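Local coordinates for protein glycine cleavage system transcriptional repressor, putative (Vibrio cholerae, PDB 1U8S) that probably represses transcription of glycine cleavage system genes, being built from two ACT domains per chain and forming a dimer, at residues 14-19 with 71-76; 24-29 with 63-68; 36-41 with 47-52; 90-95 with 153-158; 115-120 with 159-164. All coordinates share one frame; numbering follows the deposited sequence.

Contact 1. Residues 14-19 with 71-76; sequences TDRPGI and QQHDLI
R16 lays one face of its guanidinium over H73 CD2, with R16 NH1 3.2 Å from H73 CD2. The two planes are inclined by 49°, so this is no flat stack. A bend at chi3 (-76°) folds the end of the arginine back over its own turn, and its other face covers the backbone N of I19. Both polar groups are secured outside the pair: R16 NH2 forms a salt bridge with E22, and H73 ND1 hydrogen-bonds to L69 O. Arginine suits this half-buried place, being flat enough to pack and charged enough to be held.

The apolar part lies deeper. I19 CD1 meets L75 CD1 at 3.9 Å and H73 CB at 4.1 Å, because CG1 stands anti to the backbone N (chi1 -170°). Branched aliphatic chains fill such a spot without asking for polar partners.

A water supplies the polar bridge, accepting from T14 N at 2.9 Å and donating to D74 O at 2.6 Å. Together these joints tie the turn between strand 5-14 and helix 19-28 to the link between helix 56-71 and strand 76-82, neighbouring connections at one end of the βαββαβ ACT fold.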
# COMPACT_ATOMS: atom_id res chain seq x y z
N THR B 14 4.62 13.47 8.04
CA THR B 14 4.80 13.06 9.41
C THR B 14 3.42 12.68 9.92
O THR B 14 2.50 13.50 9.95
CB THR B 14 5.36 14.21 10.27
OG1 THR B 14 6.55 14.72 9.67
CG2 THR B 14 5.68 13.70 11.66
N ASP B 15 3.29 11.42 10.32
CA ASP B 15 2.04 10.90 10.82
C ASP B 15 1.55 11.64 12.06
O ASP B 15 2.25 11.75 13.06
CB ASP B 15 2.17 9.41 11.13
CG ASP B 15 0.87 8.79 11.63
OD1 ASP B 15 -0.16 8.98 10.95
OD2 ASP B 15 0.89 8.12 12.69
N ARG B 16 0.33 12.16 11.96
CA ARG B 16 -0.32 12.89 13.03
C ARG B 16 -1.80 12.49 13.00
O ARG B 16 -2.33 12.13 11.94
CB ARG B 16 -0.17 14.40 12.81
CG ARG B 16 -0.21 14.83 11.34
CD ARG B 16 -0.32 16.34 11.18
NE ARG B 16 -1.69 16.81 11.44
CZ ARG B 16 -2.67 16.84 10.54
NH1 ARG B 16 -2.45 16.45 9.29
NH2 ARG B 16 -3.88 17.24 10.89
N PRO B 17 -2.47 12.56 14.15
CA PRO B 17 -3.89 12.21 14.32
C PRO B 17 -4.86 12.34 13.14
O PRO B 17 -5.55 11.38 12.81
CB PRO B 17 -4.29 13.06 15.51
CG PRO B 17 -3.08 12.91 16.39
CD PRO B 17 -1.93 13.12 15.40
N GLY B 18 -4.91 13.50 12.49
CA GLY B 18 -5.85 13.65 11.39
C GLY B 18 -5.34 13.85 9.97
O GLY B 18 -6.10 14.28 9.09
N ILE B 19 -4.08 13.53 9.72
CA ILE B 19 -3.53 13.71 8.38
C ILE B 19 -4.35 12.98 7.32
O ILE B 19 -4.68 13.55 6.28
CB ILE B 19 -2.05 13.25 8.33
CG1 ILE B 19 -1.42 13.69 7.00
CG2 ILE B 19 -1.95 11.75 8.50
CD1 ILE B 19 -1.09 15.17 6.94
N GLN B 71 1.28 21.74 1.85
CA GLN B 71 2.11 22.88 2.20
C GLN B 71 1.98 23.18 3.69
O GLN B 71 2.98 23.34 4.39
CB GLN B 71 1.67 24.11 1.38
CG GLN B 71 2.32 25.42 1.81
CD GLN B 71 1.45 26.62 1.49
OE1 GLN B 71 0.29 26.70 1.90
NE2 GLN B 71 2.01 27.58 0.75
N GLN B 72 0.74 23.23 4.16
CA GLN B 72 0.46 23.54 5.56
C GLN B 72 0.58 22.37 6.54
O GLN B 72 0.25 22.50 7.73
CB GLN B 72 -0.93 24.16 5.66
CG GLN B 72 -2.02 23.38 4.93
CD GLN B 72 -3.41 23.96 5.17
OE1 GLN B 72 -3.89 24.01 6.30
NE2 GLN B 72 -4.05 24.40 4.09
N HIS B 73 1.07 21.23 6.05
CA HIS B 73 1.23 20.05 6.88
C HIS B 73 2.58 19.36 6.63
O HIS B 73 2.82 18.26 7.12
CB HIS B 73 0.09 19.06 6.63
CG HIS B 73 -1.26 19.60 7.00
ND1 HIS B 73 -1.91 20.56 6.26
CD2 HIS B 73 -2.06 19.34 8.06
CE1 HIS B 73 -3.05 20.88 6.85
NE2 HIS B 73 -3.17 20.15 7.94
N ASP B 74 3.45 20.03 5.89
CA ASP B 74 4.77 19.47 5.58
C ASP B 74 4.62 18.13 4.87
O ASP B 74 5.53 17.30 4.87
CB ASP B 74 5.59 19.32 6.86
CG ASP B 74 6.52 20.50 7.11
OD1 ASP B 74 7.50 20.65 6.34
OD2 ASP B 74 6.27 21.28 8.06
N LEU B 75 3.46 17.94 4.26
CA LEU B 75 3.13 16.73 3.53
C LEU B 75 3.79 16.81 2.15
O LEU B 75 4.03 17.90 1.64
CB LEU B 75 1.61 16.66 3.39
CG LEU B 75 0.89 15.36 3.06
CD1 LEU B 75 -0.61 15.62 3.12
CD2 LEU B 75 1.29 14.86 1.69
N ILE B 76 4.11 15.66 1.56
CA ILE B 76 4.74 15.66 0.24
C ILE B 76 3.81 14.94 -0.73
O ILE B 76 3.46 13.79 -0.50
CB ILE B 76 6.07 14.88 0.24
CG1 ILE B 76 6.88 15.24 1.48
CG2 ILE B 76 6.88 15.24 -1.00
CD1 ILE B 76 8.16 14.42 1.61
O HOH W 1 5.56 16.10 7.12

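Contact 2. Residues 24-29 with 63-68; sequences VRLVTQ and ETTLPL
L26 carries this helix-to-helix contact, reaching from helix 19-28 to T65 and L66 of helix 56-71. Its CB leaves the backbone toward the other helix, and CG stands anti to the backbone N (chi1 -170°), which extends the chain toward helix 56-71. At the branch point, L26 CG comes 3.6 Å from T65 OG1. The two methyls then part. L26 CD1 settles against backbone, 3.8 Å from T65 O and 4.0 Å from L66 CA. L26 CD2 presses on the hydroxyl, only 3.1 Å from T65 OG1, a tight approach for a carbon, and lies 4.4 Å from L66 CD1. No hydrogen bond crosses the gap. T65 OG1 instead bonds to R61 O one turn back in its own helix, so threonine can present its polar atom to a leucine while that atom stays satisfied.

The faces beneath are apolar: L66 packs on I9 and M79, while V24 and V27 rest on I34, M50 and I52 of the sheet. Leucine bridges the helices well because its two methyls can lie on backbone and on a short side chain at once. Two helices laid side by side on one face of a four-stranded antiparallel sheet are the ferredoxin-like layer arrangement of an ACT domain.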
# COMPACT_ATOMS: atom_id res chain seq x y z
N VAL B 24 -8.67 12.26 2.59
CA VAL B 24 -9.90 11.70 2.02
C VAL B 24 -10.98 12.77 2.05
O VAL B 24 -11.94 12.72 1.27
CB VAL B 24 -10.40 10.46 2.81
CG1 VAL B 24 -9.28 9.45 2.94
CG2 VAL B 24 -10.92 10.88 4.17
N ARG B 25 -10.82 13.72 2.95
CA ARG B 25 -11.77 14.81 3.12
C ARG B 25 -11.72 15.70 1.89
O ARG B 25 -12.74 16.00 1.28
CB ARG B 25 -11.40 15.61 4.38
CG ARG B 25 -12.30 16.79 4.69
CD ARG B 25 -11.88 17.45 6.01
NE ARG B 25 -12.50 18.76 6.15
CZ ARG B 25 -12.29 19.78 5.32
NH1 ARG B 25 -11.48 19.63 4.28
NH2 ARG B 25 -12.90 20.94 5.52
N LEU B 26 -10.51 16.10 1.54
CA LEU B 26 -10.28 16.96 0.39
C LEU B 26 -10.71 16.25 -0.89
O LEU B 26 -11.33 16.86 -1.77
CB LEU B 26 -8.79 17.32 0.33
CG LEU B 26 -8.32 18.40 -0.65
CD1 LEU B 26 -7.00 18.97 -0.15
CD2 LEU B 26 -8.18 17.81 -2.04
N VAL B 27 -10.39 14.96 -0.99
CA VAL B 27 -10.74 14.17 -2.16
C VAL B 27 -12.24 13.93 -2.34
O VAL B 27 -12.79 14.18 -3.42
CB VAL B 27 -10.02 12.80 -2.13
CG1 VAL B 27 -10.52 11.91 -3.24
CG2 VAL B 27 -8.53 13.01 -2.28
N THR B 28 -12.90 13.44 -1.29
CA THR B 28 -14.33 13.18 -1.37
C THR B 28 -15.11 14.48 -1.48
O THR B 28 -16.09 14.55 -2.24
CB THR B 28 -14.83 12.40 -0.13
OG1 THR B 28 -14.55 13.16 1.05
CG2 THR B 28 -14.15 11.05 -0.04
N GLN B 29 -14.68 15.50 -0.75
CA GLN B 29 -15.33 16.81 -0.78
C GLN B 29 -15.05 17.56 -2.09
O GLN B 29 -15.50 18.69 -2.28
CB GLN B 29 -14.89 17.67 0.42
CG GLN B 29 -15.59 17.32 1.74
CD GLN B 29 -15.36 18.35 2.84
OE1 GLN B 29 -15.33 19.56 2.58
NE2 GLN B 29 -15.20 17.89 4.08
N GLU B 63 -6.36 18.24 -8.16
CA GLU B 63 -4.98 18.47 -8.59
C GLU B 63 -4.49 19.83 -8.11
O GLU B 63 -3.28 20.04 -7.96
CB GLU B 63 -4.88 18.40 -10.12
CG GLU B 63 -5.29 17.06 -10.71
CD GLU B 63 -5.20 17.05 -12.23
OE1 GLU B 63 -5.84 17.91 -12.88
OE2 GLU B 63 -4.50 16.16 -12.78
N THR B 64 -5.41 20.76 -7.87
CA THR B 64 -5.01 22.07 -7.41
C THR B 64 -4.92 22.15 -5.90
O THR B 64 -3.87 22.48 -5.35
CB THR B 64 -5.97 23.17 -7.88
OG1 THR B 64 -6.06 23.16 -9.31
CG2 THR B 64 -5.46 24.53 -7.42
N THR B 65 -6.02 21.84 -5.22
CA THR B 65 -6.07 21.91 -3.76
C THR B 65 -5.13 20.99 -2.96
O THR B 65 -4.65 21.38 -1.90
CB THR B 65 -7.51 21.68 -3.26
OG1 THR B 65 -7.96 20.38 -3.67
CG2 THR B 65 -8.43 22.73 -3.84
N LEU B 66 -4.88 19.79 -3.47
CA LEU B 66 -4.02 18.82 -2.78
C LEU B 66 -2.62 19.33 -2.42
O LEU B 66 -2.17 19.15 -1.29
CB LEU B 66 -3.89 17.54 -3.62
CG LEU B 66 -3.30 16.29 -2.93
CD1 LEU B 66 -4.24 15.83 -1.83
CD2 LEU B 66 -3.10 15.18 -3.95
N PRO B 67 -1.92 19.96 -3.37
CA PRO B 67 -0.58 20.44 -3.01
C PRO B 67 -0.60 21.43 -1.83
O PRO B 67 0.33 21.46 -1.03
CB PRO B 67 -0.08 21.08 -4.30
CG PRO B 67 -0.82 20.31 -5.38
CD PRO B 67 -2.21 20.20 -4.79
N LEU B 68 -1.65 22.24 -1.74
CA LEU B 68 -1.75 23.23 -0.67
C LEU B 68 -1.84 22.54 0.68
O LEU B 68 -1.23 22.97 1.65
CB LEU B 68 -2.99 24.11 -0.86
CG LEU B 68 -3.01 24.92 -2.16
CD1 LEU B 68 -4.24 25.81 -2.18
CD2 LEU B 68 -1.73 25.74 -2.26

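Contact 3. Residues 36-41 with 47-52; sequences DSRIAM and TLLMLI
T47 and A40 form one hydrogen-bonded pair of an antiparallel β hairpin made by strands 33-42 and 45-54 of the ACT sheet; R38 with L49 and D36 with L51 are the others on the same face. The short segments run 177° apart in direction. T47, R38 and D36 bury the most surface here.

R38 is held through its main chain, N to L49 O and L49 N to R38 O both at 2.8 Å, while R38 CB rests 3.9 Å from L49 CB. Its chain then bends at chi2 (-74°) and turns back along its own strand. There R38 NH1 forms a salt bridge to D36 OD2 at 2.8 Å and a hydrogen bond to S37 O at 3.0 Å, both acceptors in the guanidinium plane. The carboxylate of D36 would probably offset part of the repulsion from the nearby R148. D36 O in turn accepts from L51 N at 3.1 Å.

Along this face the apolar L49 meets L49 of the second subunit. On the other face I39 CG1 lies beside L48 CD1, and L48 and M50 face helix 19-28, so apolar residues line both faces, one toward the helices and one toward the second subunit.

T47 suits a strand by its β-branch, and its hydroxyl adds a bond. With OG1 set between the backbone N and the carbonyl carbon, T47 OG1 donates to A40 O at 2.7 Å from above the carbonyl plane, while T47 N reaches the same oxygen at 2.9 Å.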
# COMPACT_ATOMS: atom_id res chain seq x y z
N ASP B 36 -9.58 2.90 -4.79
CA ASP B 36 -8.80 2.03 -3.92
C ASP B 36 -7.64 2.81 -3.33
O ASP B 36 -7.35 3.92 -3.78
CB ASP B 36 -8.26 0.84 -4.72
CG ASP B 36 -7.73 -0.26 -3.84
OD1 ASP B 36 -8.00 -0.21 -2.62
OD2 ASP B 36 -7.06 -1.16 -4.37
N SER B 37 -6.98 2.25 -2.33
CA SER B 37 -5.86 2.94 -1.71
C SER B 37 -5.07 1.99 -0.84
O SER B 37 -5.50 0.87 -0.57
CB SER B 37 -6.36 4.09 -0.83
OG SER B 37 -7.14 3.62 0.25
N ARG B 38 -3.90 2.45 -0.41
CA ARG B 38 -3.04 1.69 0.47
C ARG B 38 -2.48 2.68 1.47
O ARG B 38 -1.96 3.76 1.11
CB ARG B 38 -1.90 1.04 -0.31
CG ARG B 38 -2.35 0.04 -1.34
CD ARG B 38 -2.82 -1.26 -0.71
NE ARG B 38 -2.98 -2.26 -1.75
CZ ARG B 38 -4.01 -2.31 -2.58
NH1 ARG B 38 -5.00 -1.41 -2.47
NH2 ARG B 38 -4.04 -3.21 -3.56
N ILE B 39 -2.61 2.32 2.74
CA ILE B 39 -2.14 3.16 3.82
C ILE B 39 -1.15 2.37 4.64
O ILE B 39 -1.41 1.25 5.07
CB ILE B 39 -3.33 3.60 4.69
CG1 ILE B 39 -4.38 4.30 3.82
CG2 ILE B 39 -2.85 4.49 5.82
CD1 ILE B 39 -5.69 4.59 4.52
N ALA B 40 0.01 2.97 4.86
CA ALA B 40 1.05 2.31 5.64
C ALA B 40 1.72 3.33 6.53
O ALA B 40 1.89 4.48 6.15
CB ALA B 40 2.08 1.66 4.71
N MET B 41 2.08 2.89 7.72
CA MET B 41 2.78 3.74 8.68
C MET B 41 4.21 3.24 8.67
O MET B 41 4.50 2.20 9.25
CB MET B 41 2.15 3.60 10.07
CG MET B 41 3.12 3.86 11.24
SD MET B 41 3.73 5.58 11.46
CE MET B 41 3.01 5.98 13.09
N THR B 47 2.16 7.07 4.99
CA THR B 47 2.34 6.89 3.55
C THR B 47 1.05 6.41 2.93
O THR B 47 0.40 5.49 3.45
CB THR B 47 3.48 5.88 3.22
OG1 THR B 47 3.15 4.59 3.73
CG2 THR B 47 4.78 6.32 3.85
N LEU B 48 0.69 7.02 1.80
CA LEU B 48 -0.54 6.70 1.10
C LEU B 48 -0.47 6.56 -0.44
O LEU B 48 0.08 7.42 -1.13
CB LEU B 48 -1.56 7.78 1.44
CG LEU B 48 -2.79 7.86 0.56
CD1 LEU B 48 -3.85 6.96 1.12
CD2 LEU B 48 -3.29 9.30 0.52
N LEU B 49 -1.05 5.48 -0.95
CA LEU B 49 -1.14 5.26 -2.39
C LEU B 49 -2.62 5.40 -2.63
O LEU B 49 -3.40 4.82 -1.88
CB LEU B 49 -0.71 3.85 -2.79
CG LEU B 49 0.77 3.56 -2.60
CD1 LEU B 49 1.12 2.18 -3.18
CD2 LEU B 49 1.60 4.68 -3.26
N MET B 50 -3.03 6.15 -3.64
CA MET B 50 -4.46 6.29 -3.86
C MET B 50 -4.83 6.53 -5.32
O MET B 50 -4.08 7.14 -6.07
CB MET B 50 -5.02 7.41 -2.98
CG MET B 50 -6.53 7.51 -2.99
SD MET B 50 -7.15 8.86 -1.94
CE MET B 50 -7.26 8.04 -0.33
N LEU B 51 -5.99 6.01 -5.70
CA LEU B 51 -6.53 6.13 -7.05
C LEU B 51 -7.94 6.68 -6.96
O LEU B 51 -8.82 6.05 -6.39
CB LEU B 51 -6.56 4.76 -7.73
CG LEU B 51 -7.34 4.74 -9.04
CD1 LEU B 51 -6.66 5.69 -10.01
CD2 LEU B 51 -7.42 3.33 -9.60
N ILE B 52 -8.16 7.86 -7.53
CA ILE B 52 -9.47 8.47 -7.47
C ILE B 52 -9.97 8.71 -8.88
O ILE B 52 -9.21 8.64 -9.84
CB ILE B 52 -9.43 9.82 -6.71
CG1 ILE B 52 -8.56 10.82 -7.46
CG2 ILE B 52 -8.88 9.63 -5.29
CD1 ILE B 52 -8.51 12.20 -6.81

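Contact 4. Residues 90-95 with 153-158; sequences HAYTVE and CNLMQL
The sheet-to-helix core of the second ACT domain begins where Y92 and V94 of strand 92-100 meet L155 and L158 of helix 155-168. The chief element is a CH-pi contact. L155 CD1 stands 3.6 Å from the centroid of the Y92 ring and only 9° off its normal, so one methyl sits almost centrally over a face and touches all six carbons nearly equally. The side chains approach at about a right angle. The leucine can reach so far because its CG lies anti to the carbonyl carbon (chi1 -56°) and its chain then extends, bringing CD1 up to the ring. Tyrosine suits an edge of the core: the broad face of the partly exposed Y92 receives the methyl.

V94, two residues on from Y92, and L158, three on from L155, form the second, buried pair, with V94 CG1 3.9 Å from L158 CD2. L155 and V94 both also pack on F177, and L158 on I119, so the layer is continuous.

Local bonds shape both segment ends. A91 and Y92 together face V149 in a classic β bulge, and H90 ND1 donates to Y92 O at 3.1 Å from above the carbonyl plane. N154 is the N-cap, and L158 N bonds to N154 O at 2.9 Å, starting the first turn. A helix whose leucines cover a central strand is characteristic of the α/β layers of the ACT fold.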
# COMPACT_ATOMS: atom_id res chain seq x y z
N HIS B 90 -9.47 -10.52 -6.62
CA HIS B 90 -8.53 -11.55 -6.22
C HIS B 90 -9.15 -12.54 -5.25
O HIS B 90 -9.82 -12.16 -4.29
CB HIS B 90 -7.25 -10.91 -5.65
CG HIS B 90 -7.33 -10.54 -4.20
ND1 HIS B 90 -6.98 -11.41 -3.19
CD2 HIS B 90 -7.65 -9.37 -3.59
CE1 HIS B 90 -7.06 -10.80 -2.02
NE2 HIS B 90 -7.46 -9.56 -2.24
N ALA B 91 -8.93 -13.82 -5.52
CA ALA B 91 -9.47 -14.90 -4.72
C ALA B 91 -8.51 -15.37 -3.64
O ALA B 91 -8.91 -15.97 -2.64
CB ALA B 91 -9.83 -16.06 -5.61
N TYR B 92 -7.23 -15.12 -3.83
CA TYR B 92 -6.27 -15.56 -2.84
C TYR B 92 -5.14 -14.59 -2.69
O TYR B 92 -4.89 -13.73 -3.55
CB TYR B 92 -5.68 -16.91 -3.21
CG TYR B 92 -6.63 -18.07 -3.09
CD1 TYR B 92 -6.68 -18.85 -1.93
CD2 TYR B 92 -7.46 -18.42 -4.15
CE1 TYR B 92 -7.53 -19.96 -1.84
CE2 TYR B 92 -8.31 -19.52 -4.08
CZ TYR B 92 -8.34 -20.29 -2.93
OH TYR B 92 -9.16 -21.40 -2.89
N THR B 93 -4.46 -14.74 -1.57
CA THR B 93 -3.30 -13.95 -1.24
C THR B 93 -2.27 -15.01 -0.97
O THR B 93 -2.46 -15.85 -0.09
CB THR B 93 -3.48 -13.12 0.06
OG1 THR B 93 -4.30 -11.98 -0.20
CG2 THR B 93 -2.12 -12.67 0.60
N VAL B 94 -1.19 -15.01 -1.73
CA VAL B 94 -0.15 -15.98 -1.46
C VAL B 94 0.92 -15.21 -0.72
O VAL B 94 1.29 -14.10 -1.12
CB VAL B 94 0.45 -16.58 -2.77
CG1 VAL B 94 -0.67 -16.95 -3.72
CG2 VAL B 94 1.39 -15.60 -3.43
N GLU B 95 1.40 -15.78 0.37
CA GLU B 95 2.46 -15.17 1.14
C GLU B 95 3.68 -16.06 0.96
O GLU B 95 3.60 -17.26 1.17
CB GLU B 95 2.11 -15.12 2.62
CG GLU B 95 0.76 -14.52 2.90
CD GLU B 95 0.46 -14.48 4.39
OE1 GLU B 95 0.85 -15.43 5.11
OE2 GLU B 95 -0.19 -13.51 4.83
N CYS B 153 -6.21 -19.25 -11.17
CA CYS B 153 -4.84 -19.67 -10.91
C CYS B 153 -4.76 -21.02 -10.19
O CYS B 153 -5.38 -21.23 -9.14
CB CYS B 153 -4.11 -18.60 -10.10
SG CYS B 153 -2.37 -18.96 -9.73
N ASN B 154 -3.98 -21.92 -10.77
CA ASN B 154 -3.75 -23.26 -10.24
C ASN B 154 -2.78 -23.15 -9.06
O ASN B 154 -1.56 -23.03 -9.24
CB ASN B 154 -3.17 -24.13 -11.36
CG ASN B 154 -3.15 -25.61 -11.02
OD1 ASN B 154 -3.05 -26.45 -11.92
ND2 ASN B 154 -3.24 -25.94 -9.74
N LEU B 155 -3.33 -23.20 -7.85
CA LEU B 155 -2.55 -23.07 -6.64
C LEU B 155 -1.52 -24.16 -6.41
O LEU B 155 -0.39 -23.87 -6.02
CB LEU B 155 -3.49 -22.96 -5.43
CG LEU B 155 -4.52 -21.82 -5.50
CD1 LEU B 155 -5.25 -21.70 -4.16
CD2 LEU B 155 -3.81 -20.51 -5.82
N MET B 156 -1.90 -25.41 -6.64
CA MET B 156 -0.97 -26.51 -6.45
C MET B 156 0.19 -26.35 -7.44
O MET B 156 1.34 -26.68 -7.15
CB MET B 156 -1.67 -27.85 -6.67
CG MET B 156 -0.81 -29.07 -6.36
SD MET B 156 -0.33 -29.25 -4.60
CE MET B 156 1.34 -28.55 -4.60
N GLN B 157 -0.13 -25.82 -8.61
CA GLN B 157 0.87 -25.61 -9.65
C GLN B 157 1.79 -24.42 -9.32
O GLN B 157 2.98 -24.46 -9.61
CB GLN B 157 0.18 -25.37 -10.99
CG GLN B 157 1.14 -25.22 -12.13
CD GLN B 157 0.44 -24.95 -13.43
OE1 GLN B 157 -0.39 -25.76 -13.87
NE2 GLN B 157 0.75 -23.82 -14.06
N LEU B 158 1.23 -23.36 -8.74
CA LEU B 158 2.03 -22.20 -8.37
C LEU B 158 3.01 -22.64 -7.30
O LEU B 158 4.19 -22.25 -7.32
CB LEU B 158 1.13 -21.08 -7.83
CG LEU B 158 1.80 -19.80 -7.30
CD1 LEU B 158 2.59 -19.12 -8.40
CD2 LEU B 158 0.73 -18.87 -6.78

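Contact 5. Residues 115-120 with 159-164; sequences AQRQIG and QEEFDA
R117 grips E161 through one carboxylate oxygen, and nearly all the tightness of this small surface contact is gathered there. R117 NE lies 2.5 Å from E161 OE1, a hydrogen bond and salt bridge in one, with an N-H...O angle of 140°; the length is short enough that its exact value deserves caution. R117 NH2 adds a weak bond to the same atom, E161 OE1, at 3.0 Å. The flat groups are turned 78° against each other, so this is not the side-on pairing that uses both oxygens: OE1 is met from above the carboxylate plane. R117 NH2 also comes 3.3 Å from E161 CB, the guanidinium edge lying alongside the glutamate stem. An arginine chain extended from CG to NE suits the task, since R117 CA and E161 CA are 10.2 Å apart.

The looser side lies beyond, where E161 OE2 is 3.9 Å from R117 NH2. On the inward side the neighbours are apolar: R117 and I119 pack on L158, and F162 goes inward to F110 and F113.

R117 follows the last turn of helix 107-116, which is closed by a Schellman motif with Q118 as C-prime residue, and its NH1 bonds to F113 O. A positive group at a helix's carboxyl end would probably be favoured by the helix dipole. The contact is thus an electrostatic clasp between the C-terminal end of one helix and the side of another, a surface salt bridge whose strength solvent would probably moderate.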
# COMPACT_ATOMS: atom_id res chain seq x y z
N ALA B 115 6.26 -11.96 -11.94
CA ALA B 115 6.02 -11.24 -13.17
C ALA B 115 5.81 -12.25 -14.30
O ALA B 115 4.86 -12.14 -15.07
CB ALA B 115 7.18 -10.32 -13.49
N GLN B 116 6.69 -13.24 -14.39
CA GLN B 116 6.58 -14.26 -15.44
C GLN B 116 5.19 -14.90 -15.43
O GLN B 116 4.69 -15.33 -16.46
CB GLN B 116 7.64 -15.35 -15.22
CG GLN B 116 9.06 -14.87 -15.43
CD GLN B 116 10.09 -15.83 -14.88
OE1 GLN B 116 10.00 -16.27 -13.73
NE2 GLN B 116 11.09 -16.16 -15.69
N ARG B 117 4.58 -14.94 -14.26
CA ARG B 117 3.26 -15.54 -14.15
C ARG B 117 2.14 -14.50 -14.11
O ARG B 117 0.98 -14.85 -13.91
CB ARG B 117 3.23 -16.44 -12.92
CG ARG B 117 4.16 -17.65 -13.07
CD ARG B 117 4.60 -18.24 -11.74
NE ARG B 117 5.34 -19.48 -11.96
CZ ARG B 117 6.53 -19.55 -12.56
NH1 ARG B 117 7.15 -18.45 -12.99
NH2 ARG B 117 7.09 -20.75 -12.75
N GLN B 118 2.50 -13.24 -14.32
CA GLN B 118 1.54 -12.15 -14.33
C GLN B 118 0.76 -12.00 -13.02
O GLN B 118 -0.40 -11.57 -13.02
CB GLN B 118 0.57 -12.32 -15.52
CG GLN B 118 1.24 -12.07 -16.88
CD GLN B 118 0.41 -12.55 -18.07
OE1 GLN B 118 -0.68 -12.04 -18.32
NE2 GLN B 118 0.94 -13.52 -18.80
N ILE B 119 1.40 -12.36 -11.92
CA ILE B 119 0.81 -12.24 -10.59
C ILE B 119 1.35 -10.92 -10.01
O ILE B 119 2.56 -10.71 -9.93
CB ILE B 119 1.23 -13.41 -9.69
CG1 ILE B 119 0.72 -14.72 -10.30
CG2 ILE B 119 0.67 -13.22 -8.27
CD1 ILE B 119 1.15 -15.98 -9.55
N GLY B 120 0.44 -10.04 -9.61
CA GLY B 120 0.85 -8.76 -9.05
C GLY B 120 1.16 -8.87 -7.58
O GLY B 120 0.41 -9.48 -6.84
N GLN B 159 2.53 -23.46 -6.37
CA GLN B 159 3.37 -23.94 -5.29
C GLN B 159 4.50 -24.83 -5.77
O GLN B 159 5.60 -24.81 -5.22
CB GLN B 159 2.52 -24.67 -4.27
CG GLN B 159 3.31 -25.29 -3.15
CD GLN B 159 2.41 -25.62 -1.99
OE1 GLN B 159 2.03 -24.74 -1.22
NE2 GLN B 159 2.03 -26.89 -1.87
N GLU B 160 4.23 -25.64 -6.78
CA GLU B 160 5.26 -26.52 -7.30
C GLU B 160 6.32 -25.70 -8.01
O GLU B 160 7.51 -25.89 -7.79
CB GLU B 160 4.63 -27.57 -8.24
CG GLU B 160 4.09 -28.78 -7.47
CD GLU B 160 3.24 -29.71 -8.32
OE1 GLU B 160 3.03 -30.87 -7.90
OE2 GLU B 160 2.78 -29.29 -9.41
N GLU B 161 5.91 -24.76 -8.85
CA GLU B 161 6.87 -23.92 -9.56
C GLU B 161 7.71 -23.12 -8.57
O GLU B 161 8.90 -22.90 -8.80
CB GLU B 161 6.12 -23.00 -10.53
CG GLU B 161 5.14 -23.77 -11.40
CD GLU B 161 4.56 -22.94 -12.52
OE1 GLU B 161 4.26 -21.75 -12.27
OE2 GLU B 161 4.40 -23.48 -13.63
N PHE B 162 7.10 -22.68 -7.48
CA PHE B 162 7.80 -21.92 -6.45
C PHE B 162 8.84 -22.78 -5.75
O PHE B 162 9.89 -22.29 -5.35
CB PHE B 162 6.81 -21.39 -5.41
CG PHE B 162 7.47 -20.81 -4.19
CD1 PHE B 162 8.05 -19.54 -4.24
CD2 PHE B 162 7.56 -21.55 -3.02
CE1 PHE B 162 8.73 -19.03 -3.12
CE2 PHE B 162 8.23 -21.05 -1.89
CZ PHE B 162 8.81 -19.78 -1.95
N ASP B 163 8.52 -24.07 -5.57
CA ASP B 163 9.43 -25.02 -4.92
C ASP B 163 10.60 -25.33 -5.84
O ASP B 163 11.75 -25.45 -5.38
CB ASP B 163 8.71 -26.32 -4.56
CG ASP B 163 7.75 -26.16 -3.40
OD1 ASP B 163 7.98 -25.26 -2.56
OD2 ASP B 163 6.77 -26.95 -3.32
N ALA B 164 10.32 -25.47 -7.14
CA ALA B 164 11.35 -25.73 -8.14
C ALA B 164 12.35 -24.57 -8.15
O ALA B 164 13.56 -24.79 -8.14
CB ALA B 164 10.73 -25.88 -9.51

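Overall arrangement
The five contacts divide between two ACT domains. Contacts 1, 2 and 3 share the first: contact 3 forms its buried hairpin, contact 2 joins the two helices over that sheet, with V27 packing on I52, and contact 1 ties loops at one end. Contacts 4 and 5 share helix 155-168 of the second domain, their centres about 24 Å or more from those of the rest. Chemistry follows place: backbone hydrogen bonds in the hairpin, aliphatic packing between helices in contact 2, aliphatic and CH-pi packing between sheet and helix in contact 4, and water or charge at the rims in contacts 1 and 5. Contacts 1 to 3 also touch the second subunit; contacts 4 and 5 do not.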